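Long-range contacts in Mlr3007 protein (Mesorhizobium loti, PDB 3QQM), which probably catalyses the pyridoxal-phosphate-dependent transamination of branched-chain amino acids, exchanging amino groups between leucine, isoleucine or valine and 2-oxoglutarate: residues T106-Q111 / V140-E145; A159-G164 / D198-A203. One frame throughout, in Å; residues are numbered along the deposited sequence.

Contact 1 (T106-Q111 / V140-E145); sequences TRLDSQ and VLLANE
The guanidinium of Arg107 lays one face over Ala143, whose CB sits 3.8 Å above its plane and offset toward the rim, while the carbonyl O of Asn144 comes to its edge, with NH1 the nearest atom of the group. Two more flat groups, the carboxylates of Asp109 and Glu145, stand almost perpendicular, their planes 85° apart. In this class-IV aminotransferase fold, the loop that follows strand 99-103 runs here past the end of strand 139-143, its neighbour in the mixed sheet. The backbones are joined by a nearly straight hydrogen bond of 3.0 Å from Leu108 N to Ala143 O. Beside this bond, Leu108 and Leu142 cross at about a right angle, their CD2 methyls 3.8 Å apart, and Leu124 of helix 123-130 and Cys150 of strand 149-152 also touch Leu108. Replacing Leu108 with an alanine would probably open a gap between Leu142, Leu124 and Cys150. Thr106 CG2 lies alongside Leu142, while its hydroxyl turns to Glu131 and His127. Farther along, Glu145 grips Ser110 with both carboxylate oxygens. Its CG stands between the backbone N and the carbonyl carbon (chi1 68°) and the chain bends again at chi2, which swings the carboxylate back to Ser110. The nearby Asp109 carboxylate would be expected to disfavour a second negative charge here, whereas Arg146, which binds Ser110 OG weakly, may offset it. Asp109 OD1 closes an Asx turn by accepting Gln111 N from above its carboxylate plane. On Glu145, OE1 takes Ser110 N at 3.0 Å on its syn side, and OE2 receives Ser110 OG at 2.5 Å, a doubtfully short length for such a bond.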
loop_
_atom_site.group_PDB
_atom_site.type_symbol
_atom_site.label_atom_id
_atom_site.label_comp_id
_atom_site.label_asym_id
_atom_site.label_seq_id
_atom_site.Cartn_x
_atom_site.Cartn_y
_atom_site.Cartn_z
ATOM N N THR A 106 13.628 7.123 -9.705
ATOM C CA THR A 106 13.995 6.266 -8.582
ATOM C C THR A 106 13.572 4.846 -8.923
ATOM O O THR A 106 12.407 4.608 -9.156
ATOM C CB THR A 106 13.198 6.646 -7.308
ATOM O OG1 THR A 106 13.465 8.004 -6.966
ATOM C CG2 THR A 106 13.551 5.728 -6.130
ATOM N N ARG A 107 14.521 3.923 -8.946
ATOM C CA ARG A 107 14.227 2.517 -9.256
ATOM C C ARG A 107 14.310 1.579 -8.043
ATOM O O ARG A 107 15.074 1.796 -7.133
ATOM C CB ARG A 107 15.157 2.025 -10.357
ATOM C CG ARG A 107 14.966 2.775 -11.662
ATOM C CD ARG A 107 13.515 2.666 -12.135
ATOM N NE ARG A 107 13.216 3.531 -13.276
ATOM C CZ ARG A 107 13.335 3.148 -14.533
ATOM N NH1 ARG A 107 13.746 1.913 -14.813
ATOM N NH2 ARG A 107 13.051 3.996 -15.511
ATOM N N LEU A 108 13.485 0.540 -8.071
ATOM C CA LEU A 108 13.450 -0.472 -7.050
ATOM C C LEU A 108 14.326 -1.630 -7.533
ATOM O O LEU A 108 14.528 -1.837 -8.747
ATOM C CB LEU A 108 12.022 -0.991 -6.811
ATOM C CG LEU A 108 10.994 -0.003 -6.225
ATOM C CD1 LEU A 108 9.614 -0.600 -6.186
ATOM C CD2 LEU A 108 11.418 0.414 -4.874
ATOM N N ASP A 109 14.856 -2.373 -6.566
ATOM C CA ASP A 109 15.679 -3.527 -6.816
ATOM C C ASP A 109 14.829 -4.782 -6.566
ATOM O O ASP A 109 14.440 -5.069 -5.428
ATOM C CB ASP A 109 16.902 -3.488 -5.896
ATOM C CG ASP A 109 17.784 -4.729 -6.033
ATOM O OD1 ASP A 109 17.376 -5.672 -6.748
ATOM O OD2 ASP A 109 18.860 -4.778 -5.383
ATOM N N SER A 110 14.585 -5.557 -7.614
ATOM C CA SER A 110 13.737 -6.747 -7.497
ATOM C C SER A 110 14.238 -7.774 -6.496
ATOM O O SER A 110 13.464 -8.619 -6.071
ATOM C CB SER A 110 13.555 -7.431 -8.855
ATOM O OG SER A 110 14.739 -8.079 -9.262
ATOM N N GLN A 111 15.528 -7.721 -6.145
ATOM C CA GLN A 111 16.117 -8.661 -5.197
ATOM C C GLN A 111 15.989 -8.196 -3.730
ATOM O O GLN A 111 16.345 -8.932 -2.800
ATOM C CB GLN A 111 17.593 -8.923 -5.559
ATOM C CG GLN A 111 17.778 -9.456 -7.003
ATOM C CD GLN A 111 16.903 -10.702 -7.276
ATOM O OE1 GLN A 111 16.922 -11.685 -6.512
ATOM N NE2 GLN A 111 16.109 -10.644 -8.355
ATOM N N VAL A 140 3.111 8.603 -7.629
ATOM C CA VAL A 140 4.316 8.376 -8.374
ATOM C C VAL A 140 4.574 6.897 -8.474
ATOM O O VAL A 140 4.578 6.195 -7.457
ATOM C CB VAL A 140 5.507 9.066 -7.639
ATOM C CG1 VAL A 140 6.837 8.831 -8.358
ATOM C CG2 VAL A 140 5.231 10.525 -7.507
ATOM N N LEU A 141 4.806 6.412 -9.691
ATOM C CA LEU A 141 5.095 5.013 -9.889
ATOM C C LEU A 141 6.602 4.783 -9.950
ATOM O O LEU A 141 7.366 5.670 -10.359
ATOM C CB LEU A 141 4.467 4.489 -11.182
ATOM C CG LEU A 141 2.961 4.683 -11.403
ATOM C CD1 LEU A 141 2.516 3.962 -12.693
ATOM C CD2 LEU A 141 2.157 4.193 -10.186
ATOM N N LEU A 142 7.014 3.587 -9.529
ATOM C CA LEU A 142 8.401 3.161 -9.566
ATOM C C LEU A 142 8.514 1.862 -10.374
ATOM O O LEU A 142 7.660 0.979 -10.267
ATOM C CB LEU A 142 8.948 2.885 -8.151
ATOM C CG LEU A 142 9.008 4.040 -7.148
ATOM C CD1 LEU A 142 7.613 4.311 -6.614
ATOM C CD2 LEU A 142 9.942 3.713 -6.004
ATOM N N ALA A 143 9.581 1.757 -11.156
ATOM C CA ALA A 143 9.883 0.565 -11.942
ATOM C C ALA A 143 11.142 -0.075 -11.361
ATOM O O ALA A 143 11.798 0.521 -10.559
ATOM C CB ALA A 143 10.095 0.917 -13.425
ATOM N N ASN A 144 11.457 -1.300 -11.771
ATOM C CA ASN A 144 12.635 -2.011 -11.277
ATOM C C ASN A 144 13.790 -1.976 -12.279
ATOM O O ASN A 144 13.709 -1.278 -13.279
ATOM C CB ASN A 144 12.264 -3.449 -10.912
ATOM C CG ASN A 144 11.839 -4.288 -12.123
ATOM O OD1 ASN A 144 12.075 -3.913 -13.295
ATOM N ND2 ASN A 144 11.226 -5.446 -11.844
ATOM N N GLU A 145 14.849 -2.764 -12.028
ATOM C CA GLU A 145 16.060 -2.765 -12.908
ATOM C C GLU A 145 15.824 -3.248 -14.327
ATOM O O GLU A 145 16.685 -3.118 -15.170
ATOM C CB GLU A 145 17.259 -3.526 -12.275
ATOM C CG GLU A 145 17.156 -5.047 -12.101
ATOM C CD GLU A 145 16.236 -5.536 -10.945
ATOM O OE1 GLU A 145 15.416 -4.756 -10.396
ATOM O OE2 GLU A 145 16.346 -6.718 -10.592
#

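Contact 2 (A159-G164 / D198-A203); sequences ADFGDG and DDLKSA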
loop_
_atom_site.group_PDB
_atom_site.type_symbol
_atom_site.label_atom_id
_atom_site.label_comp_id
_atom_site.label_asym_id
_atom_site.label_seq_id
_atom_site.Cartn_x
_atom_site.Cartn_y
_atom_site.Cartn_z
ATOM N N ALA A 159 -4.107 -2.285 -14.227
ATOM C CA ALA A 159 -4.309 -1.835 -15.586
ATOM C C ALA A 159 -5.215 -2.771 -16.368
ATOM O O ALA A 159 -5.015 -3.992 -16.389
ATOM C CB ALA A 159 -2.962 -1.684 -16.276
ATOM N N ASP A 160 -6.206 -2.176 -17.021
ATOM C CA ASP A 160 -7.174 -2.895 -17.833
ATOM C C ASP A 160 -6.814 -2.663 -19.276
ATOM O O ASP A 160 -7.014 -1.562 -19.796
ATOM C CB ASP A 160 -8.556 -2.349 -17.541
ATOM C CG ASP A 160 -9.671 -3.069 -18.313
ATOM O OD1 ASP A 160 -9.403 -3.828 -19.289
ATOM O OD2 ASP A 160 -10.824 -2.866 -17.905
ATOM N N PHE A 161 -6.273 -3.689 -19.934
ATOM C CA PHE A 161 -5.858 -3.537 -21.346
ATOM C C PHE A 161 -6.986 -3.765 -22.331
ATOM O O PHE A 161 -6.739 -3.889 -23.533
ATOM C CB PHE A 161 -4.649 -4.411 -21.670
ATOM C CG PHE A 161 -3.413 -4.006 -20.909
ATOM C CD1 PHE A 161 -2.641 -2.919 -21.340
ATOM C CD2 PHE A 161 -3.027 -4.683 -19.758
ATOM C CE1 PHE A 161 -1.519 -2.526 -20.642
ATOM C CE2 PHE A 161 -1.881 -4.291 -19.054
ATOM C CZ PHE A 161 -1.134 -3.214 -19.490
ATOM N N GLY A 162 -8.216 -3.829 -21.819
ATOM C CA GLY A 162 -9.398 -3.982 -22.661
ATOM C C GLY A 162 -10.363 -5.095 -22.299
ATOM O O GLY A 162 -11.559 -4.962 -22.509
ATOM N N ASP A 163 -9.856 -6.185 -21.751
ATOM C CA ASP A 163 -10.694 -7.343 -21.461
ATOM C C ASP A 163 -11.414 -7.316 -20.108
ATOM O O ASP A 163 -12.100 -8.263 -19.771
ATOM C CB ASP A 163 -9.839 -8.609 -21.561
ATOM C CG ASP A 163 -8.700 -8.621 -20.567
ATOM O OD1 ASP A 163 -8.620 -7.698 -19.741
ATOM O OD2 ASP A 163 -7.880 -9.559 -20.603
ATOM N N GLY A 164 -11.248 -6.252 -19.330
ATOM C CA GLY A 164 -11.908 -6.163 -18.042
ATOM C C GLY A 164 -11.114 -6.709 -16.855
ATOM O O GLY A 164 -11.520 -6.543 -15.716
ATOM N N ASP A 198 5.631 2.462 -20.581
ATOM C CA ASP A 198 5.172 2.667 -21.947
ATOM C C ASP A 198 3.964 1.769 -22.304
ATOM O O ASP A 198 3.051 2.216 -22.980
ATOM C CB ASP A 198 6.320 2.443 -22.919
ATOM C CG ASP A 198 5.982 2.901 -24.296
ATOM O OD1 ASP A 198 5.991 4.130 -24.552
ATOM O OD2 ASP A 198 5.721 2.020 -25.126
ATOM N N ASP A 199 3.975 0.509 -21.858
ATOM C CA ASP A 199 2.835 -0.400 -22.074
ATOM C C ASP A 199 1.550 0.175 -21.480
ATOM O O ASP A 199 0.493 0.001 -22.043
ATOM C CB ASP A 199 3.074 -1.769 -21.408
ATOM C CG ASP A 199 4.193 -2.547 -22.044
ATOM O OD1 ASP A 199 4.417 -2.348 -23.263
ATOM O OD2 ASP A 199 4.816 -3.384 -21.330
ATOM N N LEU A 200 1.651 0.812 -20.308
ATOM C CA LEU A 200 0.494 1.422 -19.645
ATOM C C LEU A 200 -0.217 2.447 -20.497
ATOM O O LEU A 200 -1.401 2.679 -20.320
ATOM C CB LEU A 200 0.896 2.082 -18.329
ATOM C CG LEU A 200 1.186 1.138 -17.176
ATOM C CD1 LEU A 200 1.566 1.907 -15.936
ATOM C CD2 LEU A 200 -0.033 0.257 -16.900
ATOM N N LYS A 201 0.509 3.091 -21.400
ATOM C CA LYS A 201 -0.101 4.072 -22.272
ATOM C C LYS A 201 -1.190 3.410 -23.124
ATOM O O LYS A 201 -2.050 4.098 -23.658
ATOM C CB LYS A 201 0.949 4.733 -23.183
ATOM C CG LYS A 201 1.912 5.752 -22.500
ATOM C CD LYS A 201 1.136 7.054 -22.113
ATOM C CE LYS A 201 2.036 8.262 -21.789
ATOM N NZ LYS A 201 1.179 9.515 -21.694
ATOM N N SER A 202 -1.142 2.083 -23.275
ATOM C CA SER A 202 -2.156 1.385 -24.091
ATOM C C SER A 202 -3.290 0.803 -23.243
ATOM O O SER A 202 -4.128 0.068 -23.743
ATOM C CB SER A 202 -1.510 0.287 -24.952
ATOM O OG SER A 202 -1.058 -0.794 -24.160
ATOM N N ALA A 203 -3.316 1.128 -21.961
ATOM C CA ALA A 203 -4.378 0.642 -21.089
ATOM C C ALA A 203 -5.678 1.398 -21.367
ATOM O O ALA A 203 -5.680 2.614 -21.498
ATOM C CB ALA A 203 -3.987 0.795 -19.652
#
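Phe161 reaches across to the 198-203 turn with the rim of its ring: CE1 comes 3.5 Å from Asp199 O, which lies in the ring plane at the edge. Ser202 OG stands at the same rim, 3.9 Å from Phe161 CD1, and is itself tied to Asp199 O by a hydrogen bond of 2.7 Å, so the ring abuts a serine and a carbonyl already bound to each other. The ring's reach follows from its CG lying beside the backbone N, anti to the carbonyl carbon (chi1 -65°). Ala203, small enough to admit the ring obliquely past its CA, packs against the strand end, its CB 3.8 Å from Asp160 O. Deeper in, the CD2 methyl of Leu200 is the bump that meets the methyl of Ala159, at 3.6 Å; Leu206 of strand 205-210 and Tyr195 touch both residues. Behind Phe161 the chain turns sharply, with Asp160 OD1 accepting Gly162 N and Gly164 N from opposite faces of its carboxylate. The contact thus packs the Asx turn that ends edge strand 156-160 against the type I beta turn, Leu200 to Ala203, that leads from helix 197-200 into the adjoining antiparallel strand 205-210.

In the fold
Both contacts lie at strand ends of the same six-stranded mixed sheet, about 20 Å apart between centres, and each is part buried, part exposed. Contact 1 adjoins the end of strand 139-143, contact 2 the end of outermost strand 156-160. Their chemistry differs: 106-111 and 140-145 combine a leucine pair with backbone and carboxylate hydrogen bonds, whereas 159-164 and 198-203 meet through methyls and a ring edge, while the polar bonds of Asp160 and Ser202 shape each turn internally. The segments also meet: Leu141 CD1, on a side chain directed away from 106-111, packs 4.0 Å from Leu200 CD1, so Leu200 reaches both Ala159 and Leu141. Contact 2 lies farther from the chain centre, about 21 Å against 15 Å.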